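Hypothetical protein TM1553 (Thermotoga maritima, PDB 1VRM) belongs to the ApbE family, many of whose characterised members are flavin transferases that attach FMN covalently to target proteins, and probably acts in the same way. Local coordinates at residues Lys69-His74 with Val152-Gly157; Ser87-Ala92 with Lys141-Asp146. All coordinates share one frame; numbering follows the deposited sequence.

Contact 1 sets Ile71 of helix 67-72 against strand 151-154, and contact 2 sets Ile89 and Lys90 of helix 83-98 against strand 143-146, the antiparallel neighbour of 151-154 in a three-stranded sheet. Their centres lie about 11 Å apart. The helices meet where Ile71 CD1 approaches Ile89 CD1 at 3.5 Å, and the strands pack through Val152 CG1 and Val143 CG1, 3.8 Å apart. Asn156 ND2 probably hydrogen-bonds Asn142 OD1 at 2.7 Å, at the open end of the hairpin, away from its turn. In this protein, then, the small sheet is built into the fold through apolar side chains that meet two helices from earlier in the chain.

Contact 1: Lys69-His74 with Val152-Gly157; sequences KKINDH and VMVKNG
Ile71, in the last turn of helix 67-72, faces Val154 at the end of strand 151-154, their CA atoms 7.4 Å apart. Strand 151-154 is the middle one of the three-stranded sheet, bonded through its backbone to Val79 on one flank and Leu144 on the other. No direct hydrogen bond joins 69-74 to 152-157; one water does so, receiving the N-H of Val154 at 2.9 Å from its N and donating to the His74 O.

The side-chain contact is entirely aliphatic. Ile71 sends its CG2 methyl to the strand, that branch lying anti to the backbone N while CG1 (chi1 -67°) turns off toward Ile89 of helix 83-98. Val154 crosses it at about a right angle and offers both branches: CG1 comes within 3.9 Å of Ile71 CG2, and CG2 reaches both this methyl and the carbonyl oxygen of Ile71. Val152, two residues back on the same face of the strand, adds a looser touch through CG1, 4.4 Å from Ile71 CG2.

Polar groups tie up the helix end itself. His74 ND1 donates to Lys70 O at 2.6 Å, and the acceptor lies almost in the imidazole plane, which helps fix the ring's rotation. Lys69 NZ reaches Asp73, four residues on, meeting the syn lone pair of OD2 at 2.8 Å in a salt bridge.

The chemistry is thus divided: buried methyl groups make the direct contact, an apolar packing without directional bonds, while the water provides the one polar bridge at its edge and satisfies two backbone groups that do not meet.

Contact 2: Ser87-Ala92 with Lys141-Asp146; sequences SLIKAA and KNVLFD
Ile89 and Lys90, neighbours on helix 83-98, meet Phe145 of strand 143-146 in a helix-on-sheet packing, the strand being an outer one of a three-stranded antiparallel sheet. The segment axes come within 10.3 Å, and their directions differ by 133°, so the helix runs aslant to the strand.

The aromatic interaction is a CH-pi contact, made by one of two modelled positions of Lys90 and holding for that conformer. Its bend at chi2 (84°) brings the CD methylene over one face of the Phe145 ring, 3.5 Å from the centroid and 14° off the ring normal. CE continues above the CG side, the two side chains running antiparallel to one another. A later bend at chi4 directs only NZ, which forms a salt bridge with Asp147, so the aliphatic part of the lysine covers the ring while its charge is met by a carboxylate.

Aliphatic packing supplies the rest. Ile89 CG2 abuts the rim of the ring, 3.8 Å from Phe145 CE1 and equally near CZ. The same methyl also touches Val143 CG1 at 4.1 Å, thereby spanning two residues on one face of the strand. Val152 and Cys93 also pack against both Val143 and Phe145.

With Phe145 cut back to an alanine, a gap would probably open beside Ile89 CG2, and the Lys90 methylenes, in this conformer, would lose the face they lie over. In that same conformer the closest approach between the segments is Lys90 CD to Phe145 CD1, 3.4 Å.

Contact 1: Lys69-His74 with Val152-Gly157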
ATOM      1  N   LYS A  69     -16.442  -1.068  -5.121  1.00  6.96           N
ATOM      2  CA  LYS A  69     -17.122  -1.573  -6.308  1.00  8.28           C
ATOM      3  C   LYS A  69     -18.452  -0.845  -6.439  1.00  7.56           C
ATOM      4  O   LYS A  69     -18.828  -0.445  -7.567  1.00  8.16           O
ATOM      5  CB  LYS A  69     -17.322  -3.065  -6.260  1.00  9.89           C
ATOM      6  CG  LYS A  69     -17.945  -3.642  -7.509  1.00 11.54           C
ATOM      7  CD  LYS A  69     -17.754  -5.126  -7.551  1.00 16.78           C
ATOM      8  CE  LYS A  69     -18.737  -5.764  -8.499  1.00 21.77           C
ATOM      9  NZ  LYS A  69     -18.563  -5.227  -9.844  1.00 20.37           N
ATOM     10  N   LYS A  70     -19.157  -0.633  -5.336  1.00  8.18           N
ATOM     11  CA  LYS A  70     -20.440   0.111  -5.398  1.00  9.90           C
ATOM     12  C   LYS A  70     -20.249   1.489  -6.005  1.00  7.26           C
ATOM     13  O   LYS A  70     -20.961   1.863  -6.926  1.00  8.93           O
ATOM     14  CB  LYS A  70     -21.081   0.258  -4.018  1.00 10.34           C
ATOM     15  CG  LYS A  70     -22.397   1.026  -3.992  1.00 12.32           C
ATOM     16  CD  LYS A  70     -22.841   1.137  -2.544  1.00 17.81           C
ATOM     17  CE  LYS A  70     -23.939   2.106  -2.341  1.00 33.92           C
ATOM     18  NZ  LYS A  70     -24.480   1.873  -0.956  1.00 39.11           N
ATOM     19  N   ILE A  71     -19.245   2.234  -5.557  1.00  7.01           N
ATOM     20  CA  ILE A  71     -18.997   3.541  -6.127  1.00  5.13           C
ATOM     21  C   ILE A  71     -18.610   3.404  -7.615  1.00  5.10           C
ATOM     22  O   ILE A  71     -19.193   4.071  -8.512  1.00  6.49           O
ATOM     23  CB  ILE A  71     -17.856   4.292  -5.393  1.00  4.80           C
ATOM     24  CG1 ILE A  71     -18.275   4.650  -3.954  1.00  7.52           C
ATOM     25  CG2 ILE A  71     -17.460   5.557  -6.198  1.00  8.97           C
ATOM     26  CD1 ILE A  71     -17.113   4.919  -3.018  1.00  7.17           C
ATOM     27  N   ASN A  72     -17.691   2.491  -7.917  1.00  5.15           N
ATOM     28  CA  ASN A  72     -17.207   2.281  -9.311  1.00  4.97           C
ATOM     29  C   ASN A  72     -18.297   1.897 -10.290  1.00  6.19           C
ATOM     30  O   ASN A  72     -18.208   2.199 -11.499  1.00  7.45           O
ATOM     31  CB  ASN A  72     -16.074   1.292  -9.358  1.00  5.26           C
ATOM     32  CG  ASN A  72     -14.789   1.845  -8.728  1.00  4.13           C
ATOM     33  OD1 ASN A  72     -14.639   3.071  -8.562  1.00  5.55           O
ATOM     34  ND2 ASN A  72     -13.843   0.946  -8.452  1.00  8.40           N
ATOM     35  N   ASP A  73     -19.268   1.152  -9.767  1.00  4.20           N
ATOM     36  CA  ASP A  73     -20.374   0.657 -10.570  1.00  6.20           C
ATOM     37  C   ASP A  73     -21.548   1.660 -10.630  1.00  7.03           C
ATOM     38  O   ASP A  73     -22.569   1.360 -11.251  1.00  9.09           O
ATOM     39  CB  ASP A  73     -20.854  -0.683 -10.021  1.00  9.87           C
ATOM     40  CG  ASP A  73     -19.898  -1.847 -10.342  1.00 13.23           C
ATOM     41  OD1 ASP A  73     -18.979  -1.661 -11.186  1.00 15.28           O
ATOM     42  OD2 ASP A  73     -20.142  -2.924  -9.769  1.00 20.45           O
ATOM     43  N   HIS A  74     -21.381   2.819  -9.974  1.00  4.88           N
ATOM     44  CA  HIS A  74     -22.384   3.853  -9.980  1.00  7.24           C
ATOM     45  C   HIS A  74     -21.755   5.198 -10.403  1.00  5.89           C
ATOM     46  O   HIS A  74     -21.723   6.141  -9.595  1.00  6.64           O
ATOM     47  CB  HIS A  74     -23.050   3.957  -8.618  1.00 10.25           C
ATOM     48  CG  HIS A  74     -23.931   2.798  -8.317  1.00 12.74           C
ATOM     49  ND1 HIS A  74     -23.459   1.636  -7.755  1.00 12.56           N
ATOM     50  CD2 HIS A  74     -25.248   2.588  -8.570  1.00 15.57           C
ATOM     51  CE1 HIS A  74     -24.448   0.758  -7.652  1.00 16.05           C
ATOM     52  NE2 HIS A  74     -25.544   1.310  -8.155  1.00 19.00           N
ATOM     53  N   VAL A 152     -20.004  10.513  -2.248  1.00  5.63           N
ATOM     54  CA  VAL A 152     -18.872  10.546  -3.195  1.00  5.00           C
ATOM     55  C   VAL A 152     -19.457  10.421  -4.606  1.00  7.18           C
ATOM     56  O   VAL A 152     -20.458   9.710  -4.815  1.00  8.55           O
ATOM     57  CB  VAL A 152     -17.894   9.393  -2.908  1.00  8.13           C
ATOM     58  CG1 VAL A 152     -16.778   9.256  -3.991  1.00 13.76           C
ATOM     59  CG2 VAL A 152     -17.273   9.640  -1.559  1.00  9.68           C
HETATM   60  N   MSE A 153     -18.838  11.103  -5.554  1.00  7.25           N
HETATM   61  CA  MSE A 153     -19.183  10.907  -6.958  1.00 10.34           C
HETATM   62  C   MSE A 153     -17.903  10.744  -7.719  1.00  6.75           C
HETATM   63  O   MSE A 153     -16.931  11.454  -7.457  1.00  8.93           O
HETATM   64  CB  MSE A 153     -20.001  12.070  -7.537  1.00  9.89           C
HETATM   65  CG  MSE A 153     -20.174  11.863  -9.047  1.00 18.90           C
HETATM   66 SE   MSE A 153     -21.573  13.014  -9.717  1.00 37.11          SE
HETATM   67  CE  MSE A 153     -20.625  14.659  -9.533  1.00 23.21           C
ATOM     68  N   VAL A 154     -17.935   9.836  -8.700  1.00  6.42           N
ATOM     69  CA  VAL A 154     -16.817   9.683  -9.648  1.00  6.70           C
ATOM     70  C   VAL A 154     -17.264  10.189 -11.011  1.00  7.14           C
ATOM     71  O   VAL A 154     -18.269   9.713 -11.526  1.00  8.16           O
ATOM     72  CB  VAL A 154     -16.255   8.268  -9.758  1.00  6.38           C
ATOM     73  CG1 VAL A 154     -15.452   7.937  -8.521  1.00  7.98           C
ATOM     74  CG2 VAL A 154     -17.332   7.191 -10.030  1.00  9.46           C
ATOM     75  N   LYS A 155     -16.560  11.214 -11.527  1.00  7.35           N
ATOM     76  CA  LYS A 155     -16.822  11.720 -12.859  1.00 11.69           C
ATOM     77  C   LYS A 155     -15.787  11.242 -13.880  1.00  7.60           C
ATOM     78  O   LYS A 155     -14.742  10.656 -13.544  1.00  6.37           O
ATOM     79  CB  LYS A 155     -16.912  13.232 -12.887  1.00 14.15           C
ATOM     80  CG  LYS A 155     -15.756  13.941 -12.460  1.00 17.02           C
ATOM     81  CD  LYS A 155     -15.957  15.459 -12.632  1.00 18.47           C
ATOM     82  CE  LYS A 155     -14.637  16.179 -12.452  1.00 26.06           C
ATOM     83  NZ  LYS A 155     -14.728  17.610 -12.865  1.00 24.68           N
ATOM     84  N   ASN A 156     -16.124  11.467 -15.157  1.00 10.28           N
ATOM     85  CA  ASN A 156     -15.253  11.117 -16.272  1.00  9.50           C
ATOM     86  C   ASN A 156     -14.908   9.640 -16.310  1.00  7.95           C
ATOM     87  O   ASN A 156     -13.909   9.237 -16.922  1.00 10.24           O
ATOM     88  CB  ASN A 156     -13.989  11.974 -16.266  1.00 10.82           C
ATOM     89  CG  ASN A 156     -14.288  13.411 -16.607  1.00 19.06           C
ATOM     90  OD1 ASN A 156     -15.050  13.667 -17.537  1.00 23.07           O
ATOM     91  ND2 ASN A 156     -13.754  14.339 -15.846  1.00 16.04           N
ATOM     92  N   GLY A 157     -15.768   8.814 -15.744  1.00  4.89           N
ATOM     93  CA  GLY A 157     -15.631   7.382 -15.824  1.00  5.36           C
ATOM     94  C   GLY A 157     -14.499   6.841 -14.990  1.00  5.61           C
ATOM     95  O   GLY A 157     -14.115   5.671 -15.147  1.00  5.88           O
TER
HETATM   96  O   HOH W   1     -20.513   8.475  -8.961  1.00  8.32           O

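Contact 2: Ser87-Ala92 with Lys141-Asp146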
ATOM      1  N   SER A  87     -13.645   8.520   4.912  1.00  8.46           N
ATOM      2  CA  SER A  87     -12.379   8.972   5.441  1.00  7.83           C
ATOM      3  C   SER A  87     -11.208   8.331   4.669  1.00  5.89           C
ATOM      4  O   SER A  87     -10.222   8.996   4.349  1.00  8.41           O
ATOM      5  CB  SER A  87     -12.277   8.622   6.915  0.34  9.11           C
ATOM      6  OG  SER A  87     -12.068   7.238   7.079  0.34 10.96           O
ATOM      7  N   LEU A  88     -11.321   7.058   4.318  1.00  5.81           N
ATOM      8  CA  LEU A  88     -10.223   6.416   3.572  1.00  7.30           C
ATOM      9  C   LEU A  88     -10.056   6.967   2.163  1.00  7.17           C
ATOM     10  O   LEU A  88      -8.959   7.226   1.703  1.00  6.86           O
ATOM     11  CB  LEU A  88     -10.401   4.886   3.549  1.00  8.61           C
ATOM     12  CG  LEU A  88      -9.319   4.094   2.855  1.00 11.48           C
ATOM     13  CD1 LEU A  88      -7.936   4.388   3.400  1.00 11.33           C
ATOM     14  CD2 LEU A  88      -9.695   2.635   3.036  1.00 10.11           C
ATOM     15  N   ILE A  89     -11.166   7.133   1.478  1.00  5.75           N
ATOM     16  CA  ILE A  89     -11.094   7.745   0.144  1.00  7.30           C
ATOM     17  C   ILE A  89     -10.547   9.159   0.202  1.00  8.16           C
ATOM     18  O   ILE A  89      -9.644   9.500  -0.568  1.00  7.39           O
ATOM     19  CB  ILE A  89     -12.454   7.649  -0.582  1.00  6.69           C
ATOM     20  CG1 ILE A  89     -12.780   6.171  -0.775  1.00  8.01           C
ATOM     21  CG2 ILE A  89     -12.464   8.375  -1.920  1.00  9.25           C
ATOM     22  CD1 ILE A  89     -14.155   5.881  -1.382  1.00 11.29           C
ATOM     23  N   LYS A  90     -11.016   9.955   1.164  1.00  7.39           N
ATOM     24  CA  LYS A  90     -10.455  11.321   1.365  1.00 10.23           C
ATOM     25  C   LYS A  90      -8.953  11.277   1.593  1.00  8.73           C
ATOM     26  O   LYS A  90      -8.196  12.048   0.999  1.00  9.53           O
ATOM     27  CB  LYS A  90     -11.110  12.017   2.564  0.50 11.51           C
ATOM     28  CG  LYS A  90     -11.363  13.502   2.351  0.50 18.33           C
ATOM     29  CD  LYS A  90     -12.651  13.750   1.615  0.50 16.21           C
ATOM     30  CE  LYS A  90     -13.263  15.101   1.930  0.50 20.52           C
ATOM     31  NZ  LYS A  90     -13.954  15.189   3.252  0.50 14.47           N
ATOM     32  N   ALA A  91      -8.517  10.350   2.436  1.00  8.28           N
ATOM     33  CA  ALA A  91      -7.086  10.215   2.723  1.00  9.22           C
ATOM     34  C   ALA A  91      -6.287   9.830   1.473  1.00  7.43           C
ATOM     35  O   ALA A  91      -5.227  10.362   1.210  1.00  8.91           O
ATOM     36  CB  ALA A  91      -6.849   9.254   3.828  1.00 10.13           C
ATOM     37  N   ALA A  92      -6.824   8.908   0.681  1.00  6.43           N
ATOM     38  CA  ALA A  92      -6.146   8.475  -0.520  1.00  7.16           C
ATOM     39  C   ALA A  92      -6.036   9.646  -1.491  1.00  8.42           C
ATOM     40  O   ALA A  92      -5.000   9.884  -2.099  1.00  7.90           O
ATOM     41  CB  ALA A  92      -6.902   7.291  -1.154  1.00  8.75           C
ATOM     42  N   LYS A 141      -8.566  14.110  -9.200  1.00  6.94           N
ATOM     43  CA  LYS A 141      -9.462  15.262  -9.176  1.00  9.62           C
ATOM     44  C   LYS A 141     -10.881  14.953  -9.673  1.00 10.66           C
ATOM     45  O   LYS A 141     -11.795  15.762  -9.509  1.00  9.98           O
ATOM     46  CB  LYS A 141      -8.851  16.438  -9.940  1.00 12.35           C
ATOM     47  CG  LYS A 141      -7.563  16.964  -9.303  1.00 13.84           C
ATOM     48  CD  LYS A 141      -6.915  18.027 -10.200  1.00 19.21           C
ATOM     49  CE  LYS A 141      -5.630  18.546  -9.588  1.00 31.77           C
ATOM     50  NZ  LYS A 141      -5.081  19.677 -10.398  1.00 40.19           N
ATOM     51  N   ASN A 142     -11.076  13.768 -10.256  1.00  6.88           N
ATOM     52  CA  ASN A 142     -12.378  13.306 -10.722  1.00  6.49           C
ATOM     53  C   ASN A 142     -13.211  12.680  -9.616  1.00  8.18           C
ATOM     54  O   ASN A 142     -14.324  12.250  -9.855  1.00  7.91           O
ATOM     55  CB  ASN A 142     -12.202  12.334 -11.875  1.00  7.03           C
ATOM     56  CG  ASN A 142     -11.651  12.996 -13.083  1.00  7.79           C
ATOM     57  OD1 ASN A 142     -12.296  13.896 -13.675  1.00 10.77           O
ATOM     58  ND2 ASN A 142     -10.436  12.595 -13.483  1.00  9.89           N
ATOM     59  N   VAL A 143     -12.649  12.551  -8.417  1.00  5.96           N
ATOM     60  CA  VAL A 143     -13.438  12.090  -7.263  1.00  5.56           C
ATOM     61  C   VAL A 143     -13.929  13.297  -6.494  1.00  8.29           C
ATOM     62  O   VAL A 143     -13.100  14.078  -5.976  1.00  7.68           O
ATOM     63  CB  VAL A 143     -12.601  11.241  -6.326  1.00  9.44           C
ATOM     64  CG1 VAL A 143     -13.489  10.621  -5.206  1.00 12.86           C
ATOM     65  CG2 VAL A 143     -11.874  10.146  -7.135  1.00  8.79           C
ATOM     66  N   LEU A 144     -15.248  13.447  -6.425  1.00  8.88           N
ATOM     67  CA  LEU A 144     -15.884  14.611  -5.777  1.00 10.37           C
ATOM     68  C   LEU A 144     -16.515  14.173  -4.474  1.00  8.33           C
ATOM     69  O   LEU A 144     -16.998  13.031  -4.348  1.00  7.81           O
ATOM     70  CB  LEU A 144     -16.961  15.198  -6.674  1.00 11.87           C
ATOM     71  CG  LEU A 144     -16.533  15.462  -8.122  1.00 14.42           C
ATOM     72  CD1 LEU A 144     -17.649  16.141  -8.898  1.00 19.61           C
ATOM     73  CD2 LEU A 144     -15.251  16.271  -8.177  1.00 15.45           C
ATOM     74  N   PHE A 145     -16.506  15.104  -3.507  1.00  7.77           N
ATOM     75  CA  PHE A 145     -16.954  14.839  -2.147  1.00  8.89           C
ATOM     76  C   PHE A 145     -18.059  15.783  -1.741  1.00 12.03           C
ATOM     77  O   PHE A 145     -17.997  16.966  -2.049  1.00 11.77           O
ATOM     78  CB  PHE A 145     -15.777  15.025  -1.198  1.00  9.75           C
ATOM     79  CG  PHE A 145     -14.672  14.050  -1.431  1.00  8.81           C
ATOM     80  CD1 PHE A 145     -14.757  12.799  -0.901  1.00 10.60           C
ATOM     81  CD2 PHE A 145     -13.564  14.376  -2.187  1.00 10.91           C
ATOM     82  CE1 PHE A 145     -13.746  11.855  -1.117  1.00 12.94           C
ATOM     83  CE2 PHE A 145     -12.529  13.453  -2.405  1.00 13.07           C
ATOM     84  CZ  PHE A 145     -12.643  12.184  -1.892  1.00 10.13           C
ATOM     85  N   ASP A 146     -19.036  15.233  -1.024  1.00  6.02           N
ATOM     86  CA  ASP A 146     -20.104  15.973  -0.365  1.00  7.72           C
ATOM     87  C   ASP A 146     -19.974  15.704   1.146  1.00  9.27           C
ATOM     88  O   ASP A 146     -20.557  14.749   1.668  1.00  9.55           O
ATOM     89  CB  ASP A 146     -21.427  15.492  -0.932  1.00 10.29           C
ATOM     90  CG  ASP A 146     -22.645  16.100  -0.253  1.00 11.77           C
ATOM     91  OD1 ASP A 146     -22.483  16.928   0.671  1.00 13.20           O
ATOM     92  OD2 ASP A 146     -23.761  15.727  -0.688  1.00 10.64           O
TER